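Local coordinates for protein leucine aminopeptidase (Legionella pneumophila, PDB 5GNE) that binds two zinc ions and probably acts as an M28-family aminopeptidase, removing residues from the N-terminus of peptides, at residues Ala261-Asp266 with Lys327-Ser332. Sequence-based numbering, arbitrary orientation.
Sequences AVMQLD and KTTYPS. With ZN (zinc ion), chain D.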
ATOM      1  N   ALA A 261       2.855  -4.981  12.910  1.00 45.63           N
ATOM      2  CA  ALA A 261       3.310  -3.790  12.193  1.00 35.23           C
ATOM      3  C   ALA A 261       3.126  -3.892  10.702  1.00 35.37           C
ATOM      4  O   ALA A 261       3.397  -4.931  10.101  1.00 39.02           O
ATOM      5  CB  ALA A 261       4.780  -3.516  12.475  1.00 36.86           C
ATOM      6  N   VAL A 262       2.715  -2.777  10.118  1.00 33.95           N
ATOM      7  CA  VAL A 262       2.437  -2.681   8.701  1.00 35.85           C
ATOM      8  C   VAL A 262       3.107  -1.428   8.107  1.00 33.58           C
ATOM      9  O   VAL A 262       2.958  -0.305   8.621  1.00 38.44           O
ATOM     10  CB  VAL A 262       0.902  -2.648   8.438  1.00 40.32           C
ATOM     11  CG1 VAL A 262       0.618  -2.569   6.924  1.00 30.98           C
ATOM     12  CG2 VAL A 262       0.224  -3.879   9.040  1.00 28.58           C
ATOM     13  N   MET A 263       3.859  -1.648   7.030  1.00 37.64           N
ATOM     14  CA  MET A 263       4.452  -0.586   6.213  1.00 31.83           C
ATOM     15  C   MET A 263       3.783  -0.505   4.860  1.00 37.78           C
ATOM     16  O   MET A 263       3.617  -1.512   4.187  1.00 33.81           O
ATOM     17  CB  MET A 263       5.924  -0.824   5.985  1.00 32.02           C
ATOM     18  CG  MET A 263       6.633   0.265   5.095  1.00 41.35           C
ATOM     19  SD  MET A 263       8.376   0.046   5.025  1.00 97.58           S
ATOM     20  CE  MET A 263       8.796   0.909   6.455  1.00 28.32           C
ATOM     21  N   GLN A 264       3.392   0.709   4.478  1.00 32.27           N
ATOM     22  CA  GLN A 264       2.814   0.951   3.163  1.00 31.79           C
ATOM     23  C   GLN A 264       3.765   1.736   2.316  1.00 39.02           C
ATOM     24  O   GLN A 264       4.261   2.808   2.719  1.00 38.94           O
ATOM     25  CB  GLN A 264       1.487   1.689   3.271  1.00 30.49           C
ATOM     26  CG  GLN A 264       0.903   2.129   1.956  1.00 33.02           C
ATOM     27  CD  GLN A 264       0.359   1.018   1.087  1.00 38.62           C
ATOM     28  OE1 GLN A 264       0.445  -0.165   1.422  1.00 41.49           O
ATOM     29  NE2 GLN A 264      -0.220   1.407  -0.066  1.00 37.23           N
ATOM     30  N   LEU A 265       4.009   1.207   1.128  1.00 42.65           N
ATOM     31  CA  LEU A 265       4.867   1.842   0.155  1.00 29.47           C
ATOM     32  C   LEU A 265       4.027   2.284  -1.020  1.00 35.20           C
ATOM     33  O   LEU A 265       3.730   1.493  -1.909  1.00 43.26           O
ATOM     34  CB  LEU A 265       5.950   0.867  -0.289  1.00 31.94           C
ATOM     35  CG  LEU A 265       6.918   0.476   0.841  1.00 36.37           C
ATOM     36  CD1 LEU A 265       7.723  -0.753   0.470  1.00 40.54           C
ATOM     37  CD2 LEU A 265       7.868   1.654   1.163  1.00 28.74           C
ATOM     38  N   ASP A 266       3.652   3.552  -1.033  1.00 40.20           N
ATOM     39  CA  ASP A 266       2.911   4.104  -2.140  1.00 42.16           C
ATOM     40  C   ASP A 266       3.637   5.381  -2.607  1.00 50.36           C
ATOM     41  O   ASP A 266       3.626   6.401  -1.918  1.00 57.03           O
ATOM     42  CB  ASP A 266       1.474   4.343  -1.681  1.00 41.37           C
ATOM     43  CG  ASP A 266       0.516   4.545  -2.812  1.00 50.92           C
ATOM     44  OD1 ASP A 266       0.955   4.593  -3.981  1.00 50.32           O
ATOM     45  OD2 ASP A 266      -0.696   4.617  -2.522  1.00 57.97           O
ATOM     46  N   LYS A 327      -1.476  -1.649  13.515  1.00 48.25           N
ATOM     47  CA  LYS A 327      -0.507  -0.550  13.535  1.00 40.89           C
ATOM     48  C   LYS A 327       0.187  -0.375  12.198  1.00 41.39           C
ATOM     49  O   LYS A 327       0.665  -1.310  11.584  1.00 54.90           O
ATOM     50  CB  LYS A 327       0.518  -0.757  14.638  1.00 41.50           C
ATOM     51  CG  LYS A 327      -0.090  -0.605  16.033  1.00 48.37           C
ATOM     52  CD  LYS A 327       0.930  -0.916  17.106  1.00 53.09           C
ATOM     53  CE  LYS A 327       0.403  -0.644  18.489  1.00 52.54           C
ATOM     54  NZ  LYS A 327       1.535  -0.629  19.446  1.00 60.06           N
ATOM     55  N   THR A 328       0.302   0.867  11.794  1.00 40.62           N
ATOM     56  CA  THR A 328       0.572   1.227  10.431  1.00 34.99           C
ATOM     57  C   THR A 328       1.579   2.351  10.338  1.00 39.44           C
ATOM     58  O   THR A 328       1.543   3.276  11.124  1.00 53.57           O
ATOM     59  CB  THR A 328      -0.768   1.613   9.780  1.00 44.09           C
ATOM     60  OG1 THR A 328      -1.326   0.467   9.116  1.00 45.46           O
ATOM     61  CG2 THR A 328      -0.646   2.734   8.824  1.00 49.41           C
ATOM     62  N   THR A 329       2.502   2.254   9.391  1.00 40.60           N
ATOM     63  CA  THR A 329       3.368   3.386   9.067  1.00 35.11           C
ATOM     64  C   THR A 329       3.500   3.543   7.548  1.00 37.61           C
ATOM     65  O   THR A 329       3.451   2.556   6.808  1.00 38.69           O
ATOM     66  CB  THR A 329       4.763   3.237   9.702  1.00 37.81           C
ATOM     67  OG1 THR A 329       5.538   4.401   9.400  1.00 43.94           O
ATOM     68  CG2 THR A 329       5.495   2.034   9.149  1.00 32.68           C
ATOM     69  N   TYR A 330       3.657   4.776   7.083  1.00 35.15           N
ATOM     70  CA  TYR A 330       3.644   5.071   5.647  1.00 39.88           C
ATOM     71  C   TYR A 330       4.705   6.111   5.248  1.00 45.16           C
ATOM     72  O   TYR A 330       4.459   7.312   5.315  1.00 50.90           O
ATOM     73  CB  TYR A 330       2.221   5.518   5.236  1.00 37.81           C
ATOM     74  CG  TYR A 330       1.983   5.912   3.777  1.00 35.48           C
ATOM     75  CD1 TYR A 330       2.898   5.625   2.759  1.00 39.90           C
ATOM     76  CD2 TYR A 330       0.820   6.572   3.424  1.00 41.86           C
ATOM     77  CE1 TYR A 330       2.655   6.018   1.444  1.00 34.07           C
ATOM     78  CE2 TYR A 330       0.567   6.959   2.120  1.00 31.93           C
ATOM     79  CZ  TYR A 330       1.485   6.685   1.143  1.00 36.29           C
ATOM     80  OH  TYR A 330       1.195   7.068  -0.146  1.00 42.47           O
ATOM     81  N   PRO A 331       5.909   5.655   4.861  1.00 46.24           N
ATOM     82  CA  PRO A 331       6.906   6.600   4.320  1.00 39.45           C
ATOM     83  C   PRO A 331       6.584   6.985   2.866  1.00 43.19           C
ATOM     84  O   PRO A 331       6.233   6.114   2.059  1.00 42.23           O
ATOM     85  CB  PRO A 331       8.219   5.813   4.415  1.00 35.08           C
ATOM     86  CG  PRO A 331       7.794   4.371   4.260  1.00 31.88           C
ATOM     87  CD  PRO A 331       6.431   4.273   4.933  1.00 34.39           C
ATOM     88  N   SER A 332       6.718   8.264   2.527  1.00 47.12           N
ATOM     89  CA  SER A 332       6.386   8.726   1.182  1.00 48.23           C
ATOM     90  C   SER A 332       7.472   9.596   0.497  1.00 56.55           C
ATOM     91  O   SER A 332       8.167  10.382   1.136  1.00 53.80           O
ATOM     92  CB  SER A 332       5.072   9.489   1.252  1.00 59.57           C
ATOM     93  OG  SER A 332       4.644   9.859  -0.033  1.00 76.89           O
TER
HETATM   94 ZN    ZN D 402      -0.713   4.976  -4.992  1.00 86.19          ZN
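The ring of Tyr-330 carries Gln-264 on one face, where the CG methylene makes a CH-pi contact 4.3 Å from the ring centroid, while the carbonyl oxygen of Asp-266 lies at its edge, in plane. Past CG the glutamine bends (chi2 71°), its amide turned 75° from the ring, and NE2 bonds to Ser-316 and Asp-317. With CG anti to the backbone N, chi1 179°, the tyrosine runs alongside Gln-264 until OH reaches Asp-266 O at 3.1 Å, the hydroxyl donating from a position tilted out of the carbonyl plane. Ahead of Tyr-330 in the sequence the two chains pair in parallel: Thr-329 N donates to Val-262 O (2.7 Å) and Gln-264 N to Thr-329 O (3.0 Å), both nearly straight. Pro-331, without an N-H, continues the contact through CD, 4.0 Å from Met-263 CG, on the face covered by helix 355-373. These are neighbouring central strands of the mixed sheet of an M28 peptidase, and 261-266 carries a metal ligand, Asp-266, just past its paired part. Asp-266 OD1 binds zinc at 2.0 Å, with OD2 longer at 2.5 Å; His-191 and Asp-204 complete the site. Since Tyr-330 OH bonds to the aspartate's carbonyl oxygen and Ser-316 to its OD2, the second shell probably helps to set how the carboxylate meets the metal.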